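Local atomic coordinates of DNA polymerase III subunit delta (Bacillus subtilis, PDB entry 3ZH9), a protein that forms part of the complex that loads the beta sliding clamp onto primed DNA, probably acting as the wrench that opens the clamp ring. Residues A[7-12]-A[33-38]; A[81-86]-A[115-120]; A[163-168]-A[199-204]; A[177-182]-A[286-291]. One frame throughout, in Å; residues are numbered along the deposited sequence.

Contact 1 (A[7-12]-A[33-38]); sequences KSLKKG and SRIRQT
L9 of helix 2-10 and I35 of helix 25-39 bring together two helices of the P-loop NTPase-like domain, and this pair is the apolar centre of the contact. L9 reaches across obliquely, its CD1 pressing against I35 CG1 at 3.5 Å, tighter than usual van der Waals contact, and the same methyl lies 3.9 Å from R34 CB. CG of L9 is anti to the carbonyl carbon (chi1 -68°), which sends the branch out across the gap. At the rim two like charges come close, K10 NZ lying 4.4 Å from R34 NH1; the pairing of R34 with E30 and its cation-pi contact with W6 probably temper the repulsion. T38, one turn on from R34, flanks L9. Its OG1 is turned back to donate to R34 O (2.7 Å) and faces L9 CB at 4.0 Å. A valine in its place would probably leave R34 O without this side-chain donor. Beyond I35 lies L77 of the neighbouring strand 76-81, an arrangement typical of the layered alpha/beta fold, where helix 25-39 covers the parallel sheet and helix 2-10 packs on helix 25-39.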
# COMPACT_ATOMS: atom_id res chain seq x y z
N LYS A 7 -15.10 -7.91 -9.97
CA LYS A 7 -16.44 -8.14 -10.48
C LYS A 7 -16.51 -9.38 -11.38
O LYS A 7 -17.45 -10.16 -11.30
CB LYS A 7 -16.91 -6.90 -11.23
CG LYS A 7 -18.38 -6.89 -11.63
CD LYS A 7 -18.69 -5.58 -12.35
CE LYS A 7 -20.17 -5.45 -12.68
NZ LYS A 7 -21.01 -5.30 -11.45
N SER A 8 -15.51 -9.55 -12.24
CA SER A 8 -15.42 -10.73 -13.11
C SER A 8 -15.41 -12.04 -12.30
O SER A 8 -16.15 -12.97 -12.61
CB SER A 8 -14.16 -10.69 -13.97
OG SER A 8 -14.29 -9.75 -14.99
N LEU A 9 -14.57 -12.09 -11.28
CA LEU A 9 -14.43 -13.28 -10.46
C LEU A 9 -15.77 -13.65 -9.85
O LEU A 9 -16.12 -14.83 -9.78
CB LEU A 9 -13.39 -13.08 -9.36
CG LEU A 9 -11.95 -12.94 -9.84
CD1 LEU A 9 -11.02 -12.70 -8.67
CD2 LEU A 9 -11.55 -14.22 -10.60
N LYS A 10 -16.52 -12.63 -9.42
CA LYS A 10 -17.83 -12.84 -8.82
C LYS A 10 -18.88 -13.31 -9.82
O LYS A 10 -19.88 -13.90 -9.43
CB LYS A 10 -18.31 -11.57 -8.11
CG LYS A 10 -17.63 -11.31 -6.76
CD LYS A 10 -18.19 -10.05 -6.08
CE LYS A 10 -17.79 -9.99 -4.61
NZ LYS A 10 -18.28 -8.76 -3.91
N LYS A 11 -18.66 -13.05 -11.11
CA LYS A 11 -19.60 -13.53 -12.14
C LYS A 11 -19.24 -14.94 -12.60
O LYS A 11 -19.91 -15.52 -13.46
CB LYS A 11 -19.66 -12.58 -13.34
CG LYS A 11 -20.36 -11.26 -13.02
CD LYS A 11 -20.46 -10.35 -14.23
CE LYS A 11 -21.36 -10.93 -15.31
NZ LYS A 11 -22.79 -11.01 -14.90
N GLY A 12 -18.20 -15.51 -12.02
CA GLY A 12 -17.78 -16.83 -12.43
C GLY A 12 -16.86 -16.76 -13.64
O GLY A 12 -16.60 -17.77 -14.27
N SER A 33 -5.92 -13.21 -3.39
CA SER A 33 -6.76 -13.86 -2.40
C SER A 33 -8.16 -14.15 -2.95
O SER A 33 -8.72 -15.23 -2.73
CB SER A 33 -6.83 -13.01 -1.13
OG SER A 33 -7.58 -13.66 -0.13
N ARG A 34 -8.73 -13.19 -3.67
CA ARG A 34 -10.05 -13.40 -4.26
C ARG A 34 -10.00 -14.48 -5.33
O ARG A 34 -10.97 -15.22 -5.54
CB ARG A 34 -10.63 -12.09 -4.82
CG ARG A 34 -11.22 -11.17 -3.74
CD ARG A 34 -11.36 -9.73 -4.25
NE ARG A 34 -11.76 -8.82 -3.18
CZ ARG A 34 -12.97 -8.28 -3.06
NH1 ARG A 34 -13.93 -8.55 -3.94
NH2 ARG A 34 -13.23 -7.46 -2.04
N ILE A 35 -8.87 -14.58 -6.03
CA ILE A 35 -8.81 -15.59 -7.08
C ILE A 35 -8.72 -16.96 -6.44
O ILE A 35 -9.33 -17.90 -6.92
CB ILE A 35 -7.62 -15.38 -8.03
CG1 ILE A 35 -7.87 -14.16 -8.93
CG2 ILE A 35 -7.41 -16.63 -8.89
CD1 ILE A 35 -6.61 -13.68 -9.67
N ARG A 36 -7.97 -17.04 -5.35
CA ARG A 36 -7.83 -18.27 -4.57
C ARG A 36 -9.17 -18.74 -4.01
O ARG A 36 -9.54 -19.91 -4.16
CB ARG A 36 -6.83 -18.05 -3.43
CG ARG A 36 -6.55 -19.27 -2.58
CD ARG A 36 -5.68 -18.88 -1.39
NE ARG A 36 -4.63 -17.95 -1.78
CZ ARG A 36 -3.75 -17.41 -0.94
NH1 ARG A 36 -3.79 -17.71 0.35
NH2 ARG A 36 -2.82 -16.57 -1.39
N GLN A 37 -9.89 -17.83 -3.37
CA GLN A 37 -11.23 -18.12 -2.85
C GLN A 37 -12.15 -18.59 -3.96
O GLN A 37 -13.10 -19.34 -3.71
CB GLN A 37 -11.83 -16.86 -2.19
CG GLN A 37 -11.21 -16.53 -0.85
CD GLN A 37 -11.59 -15.14 -0.33
OE1 GLN A 37 -12.34 -14.39 -0.96
NE2 GLN A 37 -11.06 -14.80 0.84
N THR A 38 -11.89 -18.14 -5.18
CA THR A 38 -12.70 -18.56 -6.31
C THR A 38 -12.35 -19.98 -6.83
O THR A 38 -13.25 -20.75 -7.14
CB THR A 38 -12.63 -17.54 -7.48
OG1 THR A 38 -12.95 -16.23 -6.99
CG2 THR A 38 -13.62 -17.90 -8.55

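Contact 2 (A[81-86]-A[115-120]); sequences KNPYFL and FVLLAP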
# COMPACT_ATOMS: atom_id res chain seq x y z
N LYS A 81 5.45 -15.48 -8.54
CA LYS A 81 5.84 -14.13 -8.13
C LYS A 81 7.17 -13.67 -8.73
O LYS A 81 8.07 -14.48 -8.98
CB LYS A 81 5.92 -14.03 -6.61
CG LYS A 81 4.65 -14.38 -5.87
CD LYS A 81 4.89 -14.33 -4.36
CE LYS A 81 3.68 -14.78 -3.57
NZ LYS A 81 4.05 -15.08 -2.16
N ASN A 82 7.28 -12.35 -8.94
CA ASN A 82 8.54 -11.68 -9.26
C ASN A 82 9.22 -12.03 -10.58
O ASN A 82 10.39 -12.43 -10.59
CB ASN A 82 9.56 -11.85 -8.13
CG ASN A 82 9.02 -11.38 -6.79
OD1 ASN A 82 9.30 -11.99 -5.76
ND2 ASN A 82 8.24 -10.31 -6.80
N PRO A 83 8.50 -11.88 -11.70
CA PRO A 83 9.13 -12.01 -13.02
C PRO A 83 9.93 -10.76 -13.37
O PRO A 83 9.52 -9.98 -14.23
CB PRO A 83 7.93 -12.18 -13.96
CG PRO A 83 6.81 -11.50 -13.26
CD PRO A 83 7.04 -11.71 -11.79
N TYR A 84 11.07 -10.58 -12.70
CA TYR A 84 11.91 -9.39 -12.86
C TYR A 84 12.38 -9.20 -14.30
O TYR A 84 12.68 -8.09 -14.72
CB TYR A 84 13.12 -9.44 -11.91
CG TYR A 84 13.82 -10.77 -11.88
CD1 TYR A 84 14.80 -11.09 -12.82
CD2 TYR A 84 13.50 -11.72 -10.91
CE1 TYR A 84 15.44 -12.34 -12.80
CE2 TYR A 84 14.13 -12.96 -10.88
CZ TYR A 84 15.10 -13.26 -11.82
OH TYR A 84 15.72 -14.49 -11.77
N PHE A 85 12.45 -10.30 -15.04
CA PHE A 85 12.86 -10.25 -16.43
C PHE A 85 11.81 -9.56 -17.31
O PHE A 85 12.03 -9.38 -18.51
CB PHE A 85 13.15 -11.66 -16.94
CG PHE A 85 12.11 -12.67 -16.53
CD1 PHE A 85 10.90 -12.76 -17.20
CD2 PHE A 85 12.34 -13.52 -15.46
CE1 PHE A 85 9.94 -13.67 -16.81
CE2 PHE A 85 11.38 -14.43 -15.07
CZ PHE A 85 10.18 -14.51 -15.75
N LEU A 86 10.67 -9.20 -16.73
CA LEU A 86 9.66 -8.40 -17.43
C LEU A 86 10.00 -6.91 -17.39
O LEU A 86 9.44 -6.11 -18.15
CB LEU A 86 8.26 -8.65 -16.86
CG LEU A 86 7.67 -10.03 -17.16
CD1 LEU A 86 6.27 -10.18 -16.56
CD2 LEU A 86 7.65 -10.27 -18.66
N PHE A 115 -3.35 -19.56 -13.99
CA PHE A 115 -1.94 -19.20 -13.85
C PHE A 115 -1.84 -17.68 -13.61
O PHE A 115 -2.23 -16.88 -14.48
CB PHE A 115 -1.21 -19.57 -15.14
CG PHE A 115 0.28 -19.49 -15.06
CD1 PHE A 115 0.95 -18.30 -15.34
CD2 PHE A 115 1.04 -20.63 -14.75
CE1 PHE A 115 2.34 -18.23 -15.29
CE2 PHE A 115 2.42 -20.56 -14.69
CZ PHE A 115 3.08 -19.36 -14.96
N VAL A 116 -1.32 -17.28 -12.45
CA VAL A 116 -1.20 -15.86 -12.12
C VAL A 116 0.26 -15.41 -11.97
O VAL A 116 1.01 -15.92 -11.14
CB VAL A 116 -1.99 -15.50 -10.86
CG1 VAL A 116 -3.37 -16.15 -10.89
CG2 VAL A 116 -1.26 -15.97 -9.64
N LEU A 117 0.66 -14.48 -12.82
CA LEU A 117 1.92 -13.77 -12.65
C LEU A 117 1.68 -12.58 -11.73
O LEU A 117 0.87 -11.71 -12.04
CB LEU A 117 2.44 -13.26 -13.98
CG LEU A 117 3.26 -14.27 -14.77
CD1 LEU A 117 3.45 -13.77 -16.19
CD2 LEU A 117 4.60 -14.48 -14.05
N LEU A 118 2.40 -12.54 -10.62
CA LEU A 118 2.35 -11.41 -9.72
C LEU A 118 3.67 -10.64 -9.86
O LEU A 118 4.72 -11.12 -9.46
CB LEU A 118 2.13 -11.90 -8.29
CG LEU A 118 1.84 -10.82 -7.25
CD1 LEU A 118 0.78 -9.87 -7.76
CD2 LEU A 118 1.41 -11.47 -5.94
N ALA A 119 3.60 -9.47 -10.49
CA ALA A 119 4.79 -8.71 -10.86
C ALA A 119 4.73 -7.31 -10.26
O ALA A 119 4.21 -6.40 -10.88
CB ALA A 119 4.90 -8.62 -12.37
N PRO A 120 5.27 -7.15 -9.05
CA PRO A 120 5.09 -5.93 -8.26
C PRO A 120 5.97 -4.77 -8.74
O PRO A 120 6.68 -4.18 -7.94
CB PRO A 120 5.56 -6.37 -6.87
CG PRO A 120 6.66 -7.36 -7.16
CD PRO A 120 6.13 -8.14 -8.36
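A single carbonyl, L118 O, is approached by three successive residues of the opposite segment, one of them by hydrogen bond. N82 N donates to it at 2.9 Å, almost in line with the carbonyl (C=O...N 171°); K81 CA lies 3.5 Å from the same oxygen in a CA-H...O contact, and P83 CD closes in to 3.3 Å. Equally unusual is N82 itself, a non-glycine residue with positive phi (65°), which takes the chain out of the parallel pairing of K81 with L118. P83 then stands at the centre of an inverse gamma turn, and a short 3-10 segment follows.

The proline ring does the apolar work. Its CG touches A119 CB at 3.6 Å and L117 CD2 at 3.8 Å, two groups on the sheet face opposite to that of K81 and L118. Behind P83, the F85 ring carries P83 CA over one face, offset toward the rim. L130 and L134 of helix 129-137 cover this side, touching F85, L86 and L117 between them.

Strand 76-81 also bonds to its other neighbour, through K81 with F52 and L54, as an inner strand of the sheet must. The chemistry implies a defined stop to the pairing: P120 lacks the N-H that would bond to N82 O next, the positive phi of N82 turns the chain away, and P83 packs its ring on L117 and A119 with hydrocarbon contact alone.

Contact 3 (A[163-168]-A[199-204]); sequences QKTIGT and REEITL. With SO4 (sulfate ion), chain C.
T165 and E201 pair as parallel strands, with two backbone bonds around T165: T165 N donates to E200 O at 2.9 Å, and I202 N to T165 O at 2.7 Å with an N-H...O angle of 161°. K164 adds a third bond from its side chain. Bent at chi2 (-58°), the chain folds over the E200 carbonyl and brings NZ to R199 O at 2.7 Å, reaching that oxygen from outside its carbonyl plane; G197 O is a second acceptor for the ammonium.

On the buried face I166 CD1 meets I202 CG2 at 3.7 Å, the two side chains lying aslant, with I189 of helix 182-195 beneath both. On the other face T165 sets its hydroxyl beside E201 CB, while its CG2 approaches E200 OE2. Further along, the strands part, and a water takes over: it accepts from G167 N and donates to I202 O and to E201 OE2, so the carboxylate is tied to the diverging backbone. A sulfate, probably from the crystallisation liquor, sits on the E200 and E201 N-H groups, with E201 N 2.7 Å from its O3.

The outer shell fixes the ends. Q163 closes helix 148-160 in a Schellman motif, G167 is the N-cap of helix 168-177, and T203 caps helix 204-210 through OG1 to D206 N.

The chemistry implies that two successive backbone N-H groups, of residues that carry acidic side chains, can hold an anion; the charge of R199, whose guanidinium is paired with D206, may add to the field.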
# COMPACT_ATOMS: atom_id res chain seq x y z
N GLN A 163 -22.44 -2.87 -2.76
CA GLN A 163 -23.80 -2.41 -3.03
C GLN A 163 -24.19 -1.17 -2.23
O GLN A 163 -25.39 -0.89 -2.03
CB GLN A 163 -24.85 -3.52 -2.83
CG GLN A 163 -24.74 -4.67 -3.84
CD GLN A 163 -23.69 -5.69 -3.43
OE1 GLN A 163 -23.74 -6.24 -2.33
NE2 GLN A 163 -22.71 -5.93 -4.30
N LYS A 164 -23.19 -0.41 -1.80
CA LYS A 164 -23.45 0.84 -1.10
C LYS A 164 -22.92 2.00 -1.93
O LYS A 164 -22.32 1.78 -2.98
CB LYS A 164 -22.77 0.85 0.27
CG LYS A 164 -23.22 -0.29 1.17
CD LYS A 164 -24.73 -0.24 1.38
CE LYS A 164 -25.20 -1.39 2.25
NZ LYS A 164 -26.66 -1.28 2.57
N THR A 165 -23.13 3.22 -1.45
CA THR A 165 -22.56 4.39 -2.10
C THR A 165 -21.94 5.32 -1.06
O THR A 165 -22.25 5.25 0.13
CB THR A 165 -23.62 5.17 -2.87
OG1 THR A 165 -24.64 5.59 -1.96
CG2 THR A 165 -24.24 4.30 -3.96
N ILE A 166 -21.02 6.17 -1.52
CA ILE A 166 -20.42 7.17 -0.66
C ILE A 166 -20.16 8.41 -1.49
O ILE A 166 -19.60 8.32 -2.58
CB ILE A 166 -19.14 6.64 0.06
CG1 ILE A 166 -18.63 7.64 1.10
CG2 ILE A 166 -18.04 6.24 -0.95
CD1 ILE A 166 -17.52 7.09 2.03
N GLY A 167 -20.61 9.56 -1.00
CA GLY A 167 -20.43 10.82 -1.72
C GLY A 167 -18.97 11.23 -1.68
O GLY A 167 -18.21 10.69 -0.87
N THR A 168 -18.58 12.17 -2.52
CA THR A 168 -17.16 12.53 -2.60
C THR A 168 -16.66 13.22 -1.33
O THR A 168 -15.53 13.01 -0.92
CB THR A 168 -16.79 13.33 -3.89
OG1 THR A 168 -16.79 14.74 -3.62
CG2 THR A 168 -17.74 13.02 -5.01
N ARG A 199 -29.44 1.03 5.09
CA ARG A 199 -29.22 2.26 4.36
C ARG A 199 -28.25 2.06 3.20
O ARG A 199 -27.39 1.19 3.24
CB ARG A 199 -28.74 3.35 5.30
CG ARG A 199 -29.72 3.71 6.40
CD ARG A 199 -29.01 4.35 7.57
NE ARG A 199 -28.05 5.31 7.08
CZ ARG A 199 -26.90 5.61 7.66
NH1 ARG A 199 -26.55 5.04 8.80
NH2 ARG A 199 -26.11 6.50 7.10
N GLU A 200 -28.41 2.84 2.14
CA GLU A 200 -27.56 2.68 0.97
C GLU A 200 -26.32 3.57 0.98
O GLU A 200 -25.25 3.17 0.48
CB GLU A 200 -28.35 2.94 -0.31
CG GLU A 200 -27.49 2.85 -1.56
CD GLU A 200 -28.30 2.95 -2.83
OE1 GLU A 200 -29.54 3.00 -2.73
OE2 GLU A 200 -27.69 2.96 -3.92
N GLU A 201 -26.45 4.77 1.54
CA GLU A 201 -25.38 5.75 1.44
C GLU A 201 -24.58 5.93 2.73
O GLU A 201 -25.14 6.19 3.79
CB GLU A 201 -25.93 7.11 1.00
CG GLU A 201 -24.83 8.15 0.84
CD GLU A 201 -25.36 9.55 0.56
OE1 GLU A 201 -26.56 9.68 0.25
OE2 GLU A 201 -24.57 10.51 0.64
N ILE A 202 -23.27 5.77 2.62
CA ILE A 202 -22.37 6.17 3.70
C ILE A 202 -22.29 7.71 3.70
O ILE A 202 -21.78 8.31 2.75
CB ILE A 202 -20.96 5.57 3.50
CG1 ILE A 202 -21.03 4.03 3.44
CG2 ILE A 202 -19.98 6.05 4.58
CD1 ILE A 202 -19.72 3.41 2.94
N THR A 203 -22.81 8.33 4.76
CA THR A 203 -22.76 9.78 4.91
C THR A 203 -21.45 10.24 5.55
O THR A 203 -20.70 9.43 6.10
CB THR A 203 -23.93 10.31 5.77
OG1 THR A 203 -23.75 9.91 7.13
CG2 THR A 203 -25.28 9.81 5.25
N LEU A 204 -21.17 11.54 5.46
CA LEU A 204 -20.02 12.13 6.11
C LEU A 204 -20.14 11.93 7.62
O LEU A 204 -19.16 11.64 8.30
CB LEU A 204 -19.93 13.63 5.81
CG LEU A 204 -18.78 14.37 6.50
CD1 LEU A 204 -17.44 13.86 5.98
CD2 LEU A 204 -18.88 15.88 6.31
S SO4 C . -30.36 5.76 2.14
O1 SO4 C . -30.88 4.40 2.07
O2 SO4 C . -31.01 6.62 1.16
O3 SO4 C . -28.92 5.73 1.87
O4 SO4 C . -30.59 6.32 3.47
O HOH W 1 -21.93 10.43 1.25

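Contact 4 (A[177-182]-A[286-291]); sequences LVNGHL and PFRVKL. With SO4 (sulfate ion), chain B; SO4 (sulfate ion), chain E.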
# COMPACT_ATOMS: atom_id res chain seq x y z
N LEU A 177 -8.61 10.72 7.00
CA LEU A 177 -8.54 10.15 8.34
C LEU A 177 -7.54 9.01 8.42
O LEU A 177 -6.89 8.81 9.43
CB LEU A 177 -9.92 9.65 8.78
CG LEU A 177 -10.96 10.70 9.18
CD1 LEU A 177 -12.33 10.05 9.36
CD2 LEU A 177 -10.55 11.46 10.43
N VAL A 178 -7.43 8.23 7.35
CA VAL A 178 -6.56 7.07 7.40
C VAL A 178 -5.27 7.34 6.66
O VAL A 178 -4.50 6.42 6.37
CB VAL A 178 -7.26 5.79 6.88
CG1 VAL A 178 -8.52 5.52 7.72
CG2 VAL A 178 -7.60 5.92 5.40
N ASN A 179 -5.04 8.62 6.37
CA ASN A 179 -3.80 9.05 5.72
C ASN A 179 -3.57 8.35 4.39
O ASN A 179 -2.43 8.05 4.04
CB ASN A 179 -2.59 8.78 6.62
CG ASN A 179 -1.49 9.85 6.47
OD1 ASN A 179 -1.78 11.01 6.21
ND2 ASN A 179 -0.24 9.44 6.61
N GLY A 180 -4.65 8.07 3.66
CA GLY A 180 -4.51 7.55 2.31
C GLY A 180 -4.18 6.06 2.13
O GLY A 180 -4.18 5.58 1.00
N HIS A 181 -3.89 5.33 3.20
CA HIS A 181 -3.59 3.90 3.06
C HIS A 181 -4.77 3.11 2.48
O HIS A 181 -5.88 3.13 3.05
CB HIS A 181 -3.21 3.30 4.42
CG HIS A 181 -1.94 3.85 4.98
ND1 HIS A 181 -0.70 3.38 4.60
CD2 HIS A 181 -1.72 4.84 5.87
CE1 HIS A 181 0.23 4.05 5.25
NE2 HIS A 181 -0.36 4.94 6.03
N LEU A 182 -4.55 2.41 1.37
CA LEU A 182 -5.64 1.69 0.70
C LEU A 182 -6.16 0.56 1.57
O LEU A 182 -7.36 0.32 1.62
CB LEU A 182 -5.23 1.16 -0.68
CG LEU A 182 -4.94 2.22 -1.76
CD1 LEU A 182 -4.89 1.62 -3.18
CD2 LEU A 182 -5.95 3.37 -1.70
N PRO A 286 3.49 7.48 -2.63
CA PRO A 286 3.44 8.85 -3.17
C PRO A 286 2.47 9.76 -2.41
O PRO A 286 2.71 10.96 -2.30
CB PRO A 286 2.95 8.64 -4.61
CG PRO A 286 3.32 7.23 -4.94
CD PRO A 286 3.18 6.47 -3.65
N PHE A 287 1.38 9.19 -1.90
CA PHE A 287 0.41 9.96 -1.12
C PHE A 287 1.08 10.60 0.08
O PHE A 287 0.87 11.79 0.39
CB PHE A 287 -0.74 9.06 -0.65
CG PHE A 287 -1.82 9.79 0.08
CD1 PHE A 287 -1.64 10.19 1.39
CD2 PHE A 287 -3.04 10.07 -0.54
CE1 PHE A 287 -2.64 10.87 2.08
CE2 PHE A 287 -4.03 10.74 0.14
CZ PHE A 287 -3.84 11.14 1.45
N ARG A 288 1.89 9.80 0.78
CA ARG A 288 2.59 10.26 1.97
C ARG A 288 3.82 11.14 1.60
O ARG A 288 4.19 12.07 2.33
CB ARG A 288 2.97 9.05 2.85
CG ARG A 288 3.72 9.42 4.12
CD ARG A 288 3.44 8.46 5.29
NE ARG A 288 4.20 8.88 6.47
CZ ARG A 288 5.30 8.27 6.90
NH1 ARG A 288 5.75 7.19 6.27
NH2 ARG A 288 5.94 8.74 7.98
N VAL A 289 4.43 10.85 0.46
CA VAL A 289 5.54 11.69 -0.01
C VAL A 289 5.03 13.11 -0.34
O VAL A 289 5.69 14.10 -0.01
CB VAL A 289 6.24 11.08 -1.23
CG1 VAL A 289 7.15 12.11 -1.89
CG2 VAL A 289 7.02 9.81 -0.83
N LYS A 290 3.86 13.20 -0.96
CA LYS A 290 3.28 14.51 -1.27
C LYS A 290 3.11 15.37 -0.02
O LYS A 290 3.44 16.56 -0.02
CB LYS A 290 1.94 14.36 -2.00
CG LYS A 290 1.34 15.68 -2.44
CD LYS A 290 2.38 16.51 -3.17
CE LYS A 290 1.95 17.97 -3.28
N LEU A 291 2.60 14.76 1.05
CA LEU A 291 2.40 15.50 2.29
C LEU A 291 3.73 15.93 2.91
O LEU A 291 3.85 17.03 3.44
CB LEU A 291 1.59 14.67 3.31
CG LEU A 291 0.20 14.14 2.92
CD1 LEU A 291 -0.39 13.35 4.10
CD2 LEU A 291 -0.75 15.25 2.48
S SO4 B . -1.12 0.14 2.45
O1 SO4 B . -2.22 0.06 1.48
O2 SO4 B . -0.56 1.49 2.42
O3 SO4 B . -0.10 -0.85 2.09
O4 SO4 B . -1.59 -0.14 3.81
S SO4 E . 4.10 4.42 3.36
O1 SO4 E . 5.26 3.97 2.60
O2 SO4 E . 4.49 4.63 4.76
O3 SO4 E . 3.05 3.40 3.29
O4 SO4 E . 3.60 5.67 2.80
O HOH W 2 2.30 10.94 7.16
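A type I' turn from V178 to H181, entered through a Schellman motif with N179 at positive phi, brings G180 against F287 at the start of helix 286-296. G180 CA sits over the centre of the F287 ring, 3.7 Å from the centroid and only 9° off the normal, a face-on CH-pi contact. A side chain at G180 would collide with F287 CD1, and the positive phi favours glycine as well. F287 offers this face because CG lies anti to the backbone N (chi1 -177°), while its CE1 also approaches N179 O at 3.4 Å. If a serine stood here instead of F287, G180 would probably lose its aromatic cover and a gap would open between turn and helix.

N179 works with both ends of its amide. OD1 rests on L291 CD1 at 3.4 Å, and ND2 shares a water with R288: the water lies 3.0 Å from N179 ND2 and 2.9 Å from R288 NE, at the edge of the guanidinium. E216 accepts a bond from the same ND2 and another from H181 NE2.

H181 ND1 donates to O2 of a sulfate at 2.9 Å, and R288 NH1 makes a weak bond to a second; both ions are probably from the crystallisation liquor. With such an anion present, H181 may be biased toward its protonated form. The junction can thus take up anions, while E216 supplies a balancing carboxylate.

In the fold
Contacts 1 and 2 belong to one parallel-sheet domain: their centres lie 20 Å apart, and they meet where I35 CD1 packs on V116 CG1 at 4.3 Å, the helix layer against the sheet. Contacts 3 and 4 alternate along the chain. The helices 168-177 and 182-195 run between the two strands of contact 3, and the turn of contact 4 links those same helices at their other end, with centres 22 Å apart. Contact 4 then joins this helical part to the C-terminal domain, while contacts 2 and 3, 36 Å apart between centres, mark the widest separation. Sulfates bind at contacts 3 and 4.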